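Local coordinates for ureidoglycolate hydrolase (Arabidopsis thaliana, PDB 4PXE), which hydrolyses (S)-ureidoglycolate to glyoxylate, ammonium and carbon dioxide in plant purine breakdown, as a manganese-dependent homodimer of the peptidase M20 family, at residues Gln170-Phe174 with Ile175-Arg179; Thr140-Ile144 with Ser145-Ser149; Lys55-Met58 with Ala59-Gly62; Asp103-Val106 with Gly107-Ala111; Thr327-Lys331 with Arg332-Leu336. One frame throughout, in Å; residues are numbered along the deposited sequence.

Contact 1. Residues Gln170-Phe174 with Ile175-Arg179; sequences QNVSF and IEAAR
The two flat groups here, the F174 ring and the E176 carboxylate, flank the N-cap of helix 174-180. Over one face of the carboxylate sits the CG1 methyl of V172, 3.7 Å from E176 CD and almost directly above the plane. The two side chains cross at about a right angle. I175 N comes up to the F174 ring obliquely, and F174 CD2 rests 3.9 Å from CD1 of I175, again with side chains roughly perpendicular. The large apolar ring of F174 is buried against L162 of helix 156-164.

S173 is the cap. Its OG, swung between backbone N and carbonyl carbon (chi1 71°), reaches forward to accept from E176 N at 3.0 Å with an N-H...O angle of 162°. A first-turn amide lacks the carbonyl four residues back that mid-helix amides use, and the hydroxyl takes its place. Serine suits the N-cap because its short side chain brings an acceptor back to these amides. Just before it, V172 CG1 lies 4.3 Å from A177 CB, in the positions of a hydrophobic staple (N' and N4), though a slight one, since the partner is only an alanine methyl. E176, an acid in the first turn, probably interacts favourably with the helix dipole; its extended chain runs back along V172, bringing the carboxylate against that methyl. A177 and A178 are small enough for the buried side, where both meet Y43.

Ordinary helical bonding then takes over: A177 N donates to S173 O, and A178 N approaches F174 O at 2.8 Å, nearly in line with the C=O bond.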
# COMPACT_ATOMS: atom_id res chain seq x y z
N GLN A 170 -7.51 8.17 -3.83
CA GLN A 170 -7.96 7.61 -5.11
C GLN A 170 -8.31 8.73 -6.08
O GLN A 170 -9.02 8.51 -7.07
CB GLN A 170 -9.15 6.66 -4.92
CG GLN A 170 -8.81 5.34 -4.22
CD GLN A 170 -8.51 5.51 -2.73
OE1 GLN A 170 -9.34 6.04 -1.98
NE2 GLN A 170 -7.33 5.08 -2.31
N ASN A 171 -7.82 9.93 -5.78
CA ASN A 171 -8.05 11.12 -6.60
C ASN A 171 -9.51 11.57 -6.69
O ASN A 171 -9.89 12.28 -7.62
CB ASN A 171 -7.44 10.95 -8.00
CG ASN A 171 -5.92 10.97 -7.98
OD1 ASN A 171 -5.31 11.67 -7.16
ND2 ASN A 171 -5.30 10.21 -8.87
N VAL A 172 -10.33 11.17 -5.71
CA VAL A 172 -11.69 11.69 -5.64
C VAL A 172 -11.67 13.02 -4.89
O VAL A 172 -11.11 13.11 -3.79
CB VAL A 172 -12.64 10.70 -4.92
CG1 VAL A 172 -14.05 11.26 -4.87
CG2 VAL A 172 -12.61 9.34 -5.62
N SER A 173 -12.27 14.06 -5.46
CA SER A 173 -12.22 15.38 -4.85
C SER A 173 -13.11 15.42 -3.62
O SER A 173 -14.02 14.59 -3.48
CB SER A 173 -12.63 16.48 -5.83
OG SER A 173 -14.01 16.43 -6.12
N PHE A 174 -12.84 16.37 -2.73
CA PHE A 174 -13.71 16.59 -1.58
C PHE A 174 -15.13 16.87 -2.04
O PHE A 174 -16.08 16.32 -1.48
CB PHE A 174 -13.20 17.74 -0.72
CG PHE A 174 -14.13 18.12 0.40
CD1 PHE A 174 -14.17 17.37 1.56
CD2 PHE A 174 -14.98 19.21 0.27
CE1 PHE A 174 -15.04 17.70 2.58
CE2 PHE A 174 -15.85 19.55 1.29
CZ PHE A 174 -15.88 18.79 2.45
N ILE A 175 -15.27 17.70 -3.06
CA ILE A 175 -16.58 18.06 -3.57
C ILE A 175 -17.35 16.84 -4.09
O ILE A 175 -18.53 16.67 -3.78
CB ILE A 175 -16.48 19.13 -4.68
CG1 ILE A 175 -15.93 20.43 -4.10
CG2 ILE A 175 -17.84 19.37 -5.31
CD1 ILE A 175 -16.60 20.85 -2.82
N GLU A 176 -16.69 15.99 -4.86
CA GLU A 176 -17.33 14.79 -5.39
C GLU A 176 -17.73 13.84 -4.26
O GLU A 176 -18.83 13.30 -4.26
CB GLU A 176 -16.43 14.06 -6.39
CG GLU A 176 -17.04 12.77 -6.91
CD GLU A 176 -16.12 12.03 -7.87
OE1 GLU A 176 -15.21 12.67 -8.44
OE2 GLU A 176 -16.32 10.81 -8.06
N ALA A 177 -16.82 13.64 -3.31
CA ALA A 177 -17.11 12.78 -2.17
C ALA A 177 -18.30 13.30 -1.37
O ALA A 177 -19.22 12.54 -1.04
CB ALA A 177 -15.88 12.66 -1.27
N ALA A 178 -18.29 14.59 -1.05
CA ALA A 178 -19.40 15.21 -0.33
C ALA A 178 -20.71 15.05 -1.10
O ALA A 178 -21.75 14.73 -0.52
CB ALA A 178 -19.12 16.68 -0.06
N ARG A 179 -20.66 15.28 -2.41
CA ARG A 179 -21.85 15.16 -3.25
C ARG A 179 -22.45 13.75 -3.22
O ARG A 179 -23.67 13.59 -3.14
CB ARG A 179 -21.52 15.55 -4.70
CG ARG A 179 -22.69 15.39 -5.67
CD ARG A 179 -22.32 14.53 -6.87
NE ARG A 179 -23.16 13.33 -6.96
CZ ARG A 179 -22.69 12.09 -6.97
NH1 ARG A 179 -21.38 11.86 -6.91
NH2 ARG A 179 -23.54 11.07 -7.05

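Contact 2. Residues Thr140-Ile144 with Ser145-Ser149; sequences TRFGI and SCLGS
I144 and L147 make one of two apolar meetings across this turn: the CG2 branch of I144 lies 4.2 Å from L147 CB. Setting that branch anti to its own backbone N (chi1 -59° for CG1) directs it forward past the carbonyl toward the helix start. The second is looser, with F142 CD2 4.4 Å from L147 CD1, the methyl approaching the ring obliquely. One face of the F142 ring carries R141 CG, 3.7 Å above the plane over its centre, an aliphatic lid supplied by the neighbouring residue. These branched and aromatic side chains suit the surroundings, since I144 and L147 both pack on L162 of helix 156-164 and F142 packs on V166 and A177.

Backbone geometry shapes the turn. G143 has a positive phi of 80°, where a side chain would press on the preceding carbonyl oxygen, so glycine fits. C146 is the N-cap residue of helix 147-152, in a loop of the M20 catalytic core leading from strand 129-133; its side chain lies about 6 Å from the bound glyoxylate, and its backbone pairs with that of E137, a substrate-binding residue. The S145 side chain touches Y377, another substrate-binding residue.

Polar links across the turn pass through water. One molecule donates to G143 O and accepts from S145 N, both at 2.9 Å. A second donates to I144 O at 2.8 Å and accepts from L147 N at 3.0 Å, so solvent bonds a first-turn amide of the helix. R141, at the far end, forms a salt bridge through NE with D168.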
# COMPACT_ATOMS: atom_id res chain seq x y z
N THR A 140 -8.23 10.32 7.95
CA THR A 140 -8.09 9.16 7.05
C THR A 140 -8.25 9.45 5.55
O THR A 140 -7.42 9.04 4.74
CB THR A 140 -9.10 8.06 7.42
OG1 THR A 140 -9.00 7.80 8.83
CG2 THR A 140 -8.83 6.77 6.64
N ARG A 141 -9.33 10.14 5.19
CA ARG A 141 -9.65 10.24 3.77
C ARG A 141 -8.84 11.31 3.03
O ARG A 141 -8.28 11.02 1.98
CB ARG A 141 -11.14 10.48 3.55
CG ARG A 141 -11.50 10.41 2.07
CD ARG A 141 -12.98 10.15 1.82
NE ARG A 141 -13.18 9.90 0.40
CZ ARG A 141 -14.33 9.51 -0.16
NH1 ARG A 141 -15.41 9.33 0.58
NH2 ARG A 141 -14.37 9.31 -1.47
N PHE A 142 -8.81 12.52 3.58
CA PHE A 142 -8.17 13.65 2.90
C PHE A 142 -6.89 14.14 3.57
O PHE A 142 -6.28 15.10 3.11
CB PHE A 142 -9.16 14.81 2.73
CG PHE A 142 -10.40 14.43 1.96
CD1 PHE A 142 -10.33 14.21 0.59
CD2 PHE A 142 -11.63 14.30 2.60
CE1 PHE A 142 -11.44 13.86 -0.13
CE2 PHE A 142 -12.76 13.95 1.88
CZ PHE A 142 -12.66 13.73 0.51
N GLY A 143 -6.47 13.48 4.65
CA GLY A 143 -5.28 13.91 5.37
C GLY A 143 -5.54 15.09 6.30
O GLY A 143 -4.62 15.64 6.91
N ILE A 144 -6.81 15.46 6.41
CA ILE A 144 -7.23 16.62 7.19
C ILE A 144 -7.99 16.15 8.44
O ILE A 144 -9.06 15.55 8.32
CB ILE A 144 -8.16 17.53 6.36
CG1 ILE A 144 -7.44 18.02 5.10
CG2 ILE A 144 -8.65 18.71 7.19
CD1 ILE A 144 -8.39 18.49 4.01
N SER A 145 -7.42 16.40 9.62
CA SER A 145 -8.11 16.07 10.87
C SER A 145 -9.12 17.17 11.17
O SER A 145 -9.01 18.29 10.66
CB SER A 145 -7.10 15.97 12.01
OG SER A 145 -6.48 17.23 12.24
N CYS A 146 -10.11 16.84 11.99
CA CYS A 146 -11.08 17.83 12.45
C CYS A 146 -11.64 18.68 11.33
O CYS A 146 -11.76 19.90 11.46
CB CYS A 146 -10.44 18.74 13.51
SG CYS A 146 -9.91 17.86 15.01
N LEU A 147 -12.00 18.03 10.22
CA LEU A 147 -12.43 18.78 9.04
C LEU A 147 -13.64 19.66 9.36
O LEU A 147 -13.67 20.84 9.02
CB LEU A 147 -12.72 17.82 7.88
CG LEU A 147 -12.97 18.45 6.51
CD1 LEU A 147 -12.48 17.52 5.40
CD2 LEU A 147 -14.44 18.79 6.32
N GLY A 148 -14.62 19.08 10.05
CA GLY A 148 -15.82 19.81 10.41
C GLY A 148 -15.57 20.96 11.37
O GLY A 148 -16.04 22.07 11.13
N SER A 149 -14.84 20.70 12.45
CA SER A 149 -14.64 21.72 13.47
C SER A 149 -13.64 22.81 13.05
O SER A 149 -13.76 23.95 13.51
CB SER A 149 -14.28 21.10 14.83
OG SER A 149 -13.12 20.29 14.72
O HOH W 1 -4.54 16.79 9.57
O HOH W 2 -11.52 15.15 9.66

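Contact 3. Residues Lys55-Met58 with Ala59-Gly62; sequences KNLM and ALAG
N56 and L60 face each other one turn apart on helix 45-60, where N56 OD1 comes 3.5 Å from L60 CD1, the amide oxygen against a methyl on an exposed flank. Backbone donors and acceptors are satisfied in the usual helical way: A59 N bonds K55 O at 3.0 Å, L60 N bonds N56 O at 2.9 Å, and A61 N bonds L57 O at 3.0 Å. Then the pattern changes. A61 N adds a weak bond to M58 O at 3.2 Å, and G62 N turns back to A59 O at 2.9 Å. G62 has positive phi (76°), a conformation glycine adopts easily, and closes the helix as a Schellman motif. A61 O takes a hydrogen bond from K119 NZ, while K55 NZ forms a salt bridge with E67.

Between the side chains, L57 CD2 lies 4.2 Å from L60 CD1. M58, long and flexible, is extended beyond CG and fills the buried side against I112, I73 and V65; the small A61 fits against N116.

The final carbonyls are thus bonded partly by the reversing chain and partly by a lysine of helix 105-120, whose hydrogen bond, as well as apolar packing, joins this helix end to its neighbour.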
# COMPACT_ATOMS: atom_id res chain seq x y z
N LYS A 55 -29.04 10.54 13.36
CA LYS A 55 -30.12 11.49 13.13
C LYS A 55 -31.47 10.94 13.61
O LYS A 55 -32.28 11.68 14.15
CB LYS A 55 -30.17 11.91 11.65
CG LYS A 55 -29.11 12.96 11.31
CD LYS A 55 -29.17 13.42 9.85
CE LYS A 55 -28.59 12.39 8.90
NZ LYS A 55 -28.71 12.82 7.46
N ASN A 56 -31.69 9.64 13.42
CA ASN A 56 -32.89 8.98 13.92
C ASN A 56 -32.99 9.07 15.44
O ASN A 56 -34.04 9.43 16.00
CB ASN A 56 -32.96 7.53 13.44
CG ASN A 56 -34.19 6.80 13.92
OD1 ASN A 56 -34.11 5.89 14.74
ND2 ASN A 56 -35.35 7.21 13.42
N LEU A 57 -31.88 8.79 16.13
CA LEU A 57 -31.86 8.93 17.58
C LEU A 57 -32.09 10.37 18.05
O LEU A 57 -32.77 10.60 19.04
CB LEU A 57 -30.54 8.40 18.15
CG LEU A 57 -30.30 6.90 18.03
CD1 LEU A 57 -29.00 6.53 18.72
CD2 LEU A 57 -31.46 6.13 18.64
N MET A 58 -31.52 11.34 17.33
CA MET A 58 -31.72 12.74 17.68
C MET A 58 -33.20 13.12 17.56
O MET A 58 -33.74 13.80 18.43
CB MET A 58 -30.89 13.65 16.78
CG MET A 58 -29.40 13.64 17.07
SD MET A 58 -28.59 14.86 16.01
CE MET A 58 -26.90 14.80 16.63
N ALA A 59 -33.83 12.66 16.49
CA ALA A 59 -35.25 12.94 16.27
C ALA A 59 -36.10 12.27 17.35
O ALA A 59 -37.05 12.87 17.85
CB ALA A 59 -35.67 12.49 14.89
N LEU A 60 -35.75 11.04 17.70
CA LEU A 60 -36.48 10.32 18.75
C LEU A 60 -36.37 11.03 20.09
O LEU A 60 -37.28 10.95 20.91
CB LEU A 60 -35.99 8.88 18.87
CG LEU A 60 -36.37 7.92 17.74
CD1 LEU A 60 -35.60 6.61 17.86
CD2 LEU A 60 -37.88 7.67 17.72
N ALA A 61 -35.26 11.73 20.31
CA ALA A 61 -35.04 12.49 21.53
C ALA A 61 -35.71 13.87 21.48
O ALA A 61 -35.55 14.68 22.39
CB ALA A 61 -33.54 12.65 21.78
N GLY A 62 -36.46 14.13 20.41
CA GLY A 62 -37.19 15.38 20.27
C GLY A 62 -36.35 16.60 19.91
O GLY A 62 -36.77 17.74 20.13

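Contact 4. Residues Asp103-Val106 with Gly107-Ala111; sequences DGVV and GVLGA. With MN (manganese (II) ion), chain C; MN (manganese (II) ion), chain D.
The dinuclear manganese site of the M20 catalytic core leads directly into helix 105-120, and in the first turn of that helix V105 meets L109 across the contact. D103, just ahead, is the bridging carboxylate: OD1 binds one manganese ion and OD2 the other, each at 2.2 Å. With CG anti to the backbone N (chi1 179°), the carboxylate reaches the two metals. A water also bridges the pair, completing a shared link between ions that H92 and H208 bind on one side and E138 and H402 on the other. An aspartate suits this place because its short, two-oxygen head can span both ions.

G104 follows with positive phi (77°), easily tolerated by glycine, and its carbonyl receives weak bonds from G107 N at 3.0 Å and V108 N at 3.3 Å, with another weak one from S91 OG. V105 O is gripped twice: L109 N comes in at 2.9 Å nearly along the C=O direction, while V108 N, at 3.0 Å, sits above the carbonyl plane. Lacking a CB, G110 can bring its N-H to V106 O in a weak bond. The side chains of V105 and L109 lie side by side, pointing the same way, with CG1 of V105 3.6 Å from CD1 of L109.

Their shared apolar ridge packs against helix 17-28, V105 on I24 and L27, L109 on L20 and Q23. L109 also reaches L57 of helix 45-60, and V108 and A111 turn to strand 86-91.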
# COMPACT_ATOMS: atom_id res chain seq x y z
N ASP A 103 -14.15 5.32 20.49
CA ASP A 103 -13.56 6.60 20.11
C ASP A 103 -14.57 7.45 19.35
O ASP A 103 -15.14 7.01 18.36
CB ASP A 103 -12.32 6.31 19.25
CG ASP A 103 -11.64 7.55 18.78
OD1 ASP A 103 -11.83 8.63 19.37
OD2 ASP A 103 -10.88 7.45 17.81
N GLY A 104 -14.84 8.65 19.86
CA GLY A 104 -15.83 9.54 19.26
C GLY A 104 -17.28 9.18 19.55
O GLY A 104 -18.09 10.01 19.99
N VAL A 105 -17.61 7.91 19.29
CA VAL A 105 -18.99 7.44 19.39
C VAL A 105 -19.58 7.68 20.78
O VAL A 105 -20.73 8.09 20.89
CB VAL A 105 -19.10 5.96 18.99
CG1 VAL A 105 -20.53 5.48 19.15
CG2 VAL A 105 -18.65 5.75 17.55
N VAL A 106 -18.80 7.46 21.83
CA VAL A 106 -19.31 7.70 23.18
C VAL A 106 -19.80 9.13 23.38
O VAL A 106 -20.85 9.34 24.00
CB VAL A 106 -18.26 7.35 24.27
CG1 VAL A 106 -18.72 7.83 25.65
CG2 VAL A 106 -17.98 5.83 24.27
N GLY A 107 -19.09 10.11 22.83
CA GLY A 107 -19.50 11.50 22.98
C GLY A 107 -20.66 11.93 22.09
O GLY A 107 -21.22 13.01 22.29
N VAL A 108 -21.03 11.10 21.12
CA VAL A 108 -22.20 11.38 20.28
C VAL A 108 -23.43 10.65 20.84
O VAL A 108 -24.44 11.29 21.21
CB VAL A 108 -21.97 10.98 18.81
CG1 VAL A 108 -23.24 11.19 17.99
CG2 VAL A 108 -20.82 11.78 18.20
N LEU A 109 -23.37 9.33 20.93
CA LEU A 109 -24.46 8.56 21.54
C LEU A 109 -24.65 8.93 23.00
O LEU A 109 -25.79 8.99 23.49
CB LEU A 109 -24.23 7.06 21.39
CG LEU A 109 -24.19 6.54 19.94
CD1 LEU A 109 -23.98 5.04 19.90
CD2 LEU A 109 -25.44 6.91 19.20
N GLY A 110 -23.56 9.21 23.69
CA GLY A 110 -23.63 9.60 25.09
C GLY A 110 -24.25 10.98 25.27
O GLY A 110 -24.92 11.23 26.26
N ALA A 111 -24.06 11.87 24.30
CA ALA A 111 -24.67 13.19 24.37
C ALA A 111 -26.18 13.08 24.17
O ALA A 111 -26.96 13.76 24.84
CB ALA A 111 -24.07 14.13 23.34
MN MN C . -11.85 10.79 19.05
MN MN D . -9.32 8.82 17.05
O HOH W 3 -11.89 13.01 19.22
O HOH W 4 -10.47 10.60 17.32
O HOH W 5 -9.60 11.26 19.98
O HOH W 6 -8.35 9.27 18.54

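Contact 5. Residues Thr327-Lys331 with Arg332-Leu336; sequences TIAKK and RKVKL
A329 meets V334 and L336 where helix 311-332 gives way to strand 335-344. The apolar contacts centre on its methyl: A329 CB lies 4.0 Å from L336 CB and 4.1 Å from V334 CG2. A small residue suits this spot because the returning chain passes close over it. V334 and L336 continue to F238 of strand 222-239, while I328 and V334 rest on A259 of helix 256-272.

Backbone hydrogen bonds make the Schellman motif. R332 N bonds I328 O at 2.8 Å, whereas V334 N reaches back to A329 O at 3.0 Å, in the carbonyl plane. K333, the C-prime residue with phi 63°, adds a weak bond from its N to K330 O at 3.3 Å. Positive phi is commoner for glycine; here an exposed lysine takes it. Through water, K331 O accepts a bond at 2.7 Å, and the same water weakly accepts from K333 NZ.

Charged contacts belong to R332. The bend at chi2 (-80°) puts its guanidinium between two salt-bridge partners, E262 through NE and E268 of the second subunit through NH2. In this dimerization region, the arginine thus ties the helix end to helix 256-272 and the partner subunit.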
# COMPACT_ATOMS: atom_id res chain seq x y z
N THR A 327 18.99 15.90 4.33
CA THR A 327 20.26 15.19 4.45
C THR A 327 20.17 13.80 3.81
O THR A 327 21.05 13.39 3.07
CB THR A 327 20.68 15.06 5.93
OG1 THR A 327 20.90 16.37 6.46
CG2 THR A 327 21.95 14.25 6.06
N ILE A 328 19.08 13.09 4.11
CA ILE A 328 18.85 11.77 3.54
C ILE A 328 18.70 11.84 2.02
O ILE A 328 19.27 11.02 1.30
CB ILE A 328 17.60 11.13 4.18
CG1 ILE A 328 17.91 10.77 5.63
CG2 ILE A 328 17.16 9.88 3.40
CD1 ILE A 328 16.66 10.52 6.48
N ALA A 329 17.95 12.82 1.52
CA ALA A 329 17.78 12.97 0.07
C ALA A 329 19.12 13.16 -0.63
O ALA A 329 19.40 12.52 -1.65
CB ALA A 329 16.83 14.10 -0.26
N LYS A 330 19.97 14.01 -0.07
CA LYS A 330 21.29 14.25 -0.65
C LYS A 330 22.18 13.00 -0.61
O LYS A 330 22.84 12.68 -1.60
CB LYS A 330 21.99 15.42 0.07
CG LYS A 330 21.36 16.78 -0.21
CD LYS A 330 22.24 17.91 0.35
CE LYS A 330 21.68 19.29 0.02
NZ LYS A 330 20.49 19.64 0.85
N LYS A 331 22.18 12.29 0.52
CA LYS A 331 23.01 11.11 0.67
C LYS A 331 22.55 9.97 -0.24
O LYS A 331 23.37 9.26 -0.84
CB LYS A 331 23.05 10.66 2.13
CG LYS A 331 23.86 9.38 2.33
CD LYS A 331 24.29 9.19 3.77
CE LYS A 331 25.29 8.05 3.87
NZ LYS A 331 26.37 8.17 2.84
N ARG A 332 21.24 9.78 -0.34
CA ARG A 332 20.68 8.72 -1.17
C ARG A 332 20.64 9.10 -2.64
O ARG A 332 20.38 8.25 -3.49
CB ARG A 332 19.27 8.37 -0.69
CG ARG A 332 19.24 7.54 0.58
CD ARG A 332 19.51 6.08 0.27
NE ARG A 332 19.78 5.32 1.49
CZ ARG A 332 20.30 4.11 1.50
NH1 ARG A 332 20.61 3.52 0.35
NH2 ARG A 332 20.52 3.49 2.65
N LYS A 333 20.88 10.37 -2.93
CA LYS A 333 20.82 10.90 -4.30
C LYS A 333 19.42 10.79 -4.89
O LYS A 333 19.23 10.55 -6.10
CB LYS A 333 21.88 10.24 -5.19
CG LYS A 333 23.30 10.49 -4.69
CD LYS A 333 24.35 9.90 -5.62
CE LYS A 333 24.46 8.40 -5.45
NZ LYS A 333 25.17 8.02 -4.20
N VAL A 334 18.42 10.97 -4.03
CA VAL A 334 17.04 11.05 -4.46
C VAL A 334 16.55 12.48 -4.36
O VAL A 334 17.16 13.31 -3.68
CB VAL A 334 16.11 10.13 -3.62
CG1 VAL A 334 16.47 8.67 -3.84
CG2 VAL A 334 16.15 10.48 -2.13
N LYS A 335 15.46 12.77 -5.05
CA LYS A 335 14.81 14.07 -4.94
C LYS A 335 13.84 14.06 -3.75
O LYS A 335 13.04 13.14 -3.60
CB LYS A 335 14.04 14.39 -6.23
CG LYS A 335 13.29 15.72 -6.20
CD LYS A 335 12.57 15.96 -7.52
CE LYS A 335 11.88 17.32 -7.55
NZ LYS A 335 11.25 17.58 -8.88
N LEU A 336 13.93 15.08 -2.91
CA LEU A 336 12.89 15.32 -1.93
C LEU A 336 11.80 16.05 -2.68
O LEU A 336 11.82 17.29 -2.79
CB LEU A 336 13.42 16.16 -0.77
CG LEU A 336 12.44 16.49 0.35
CD1 LEU A 336 11.76 15.25 0.93
CD2 LEU A 336 13.15 17.28 1.44
O HOH W 7 25.97 9.89 -1.44

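Overall arrangement
Along the chain the order is contact 3, contact 4, contact 2, contact 1, contact 5. Contacts 3 and 4 lie about 14 Å apart between centres and touch through L57 and L109, joining helix 45-60 to helix 105-120. Contacts 1 and 2, centres about 13 Å apart, also touch: F174 packs on F142 and L147, linking helix 174-180 to the start of helix 147-152. These four belong to the catalytic part, with contact 4 at the metals and contact 2 near glyoxylate. Contact 5 stands apart, its centre about 56 Å from that of contact 3, in the dimerization region, although that region also supplies substrate-binding residues such as H244, N294 and R307.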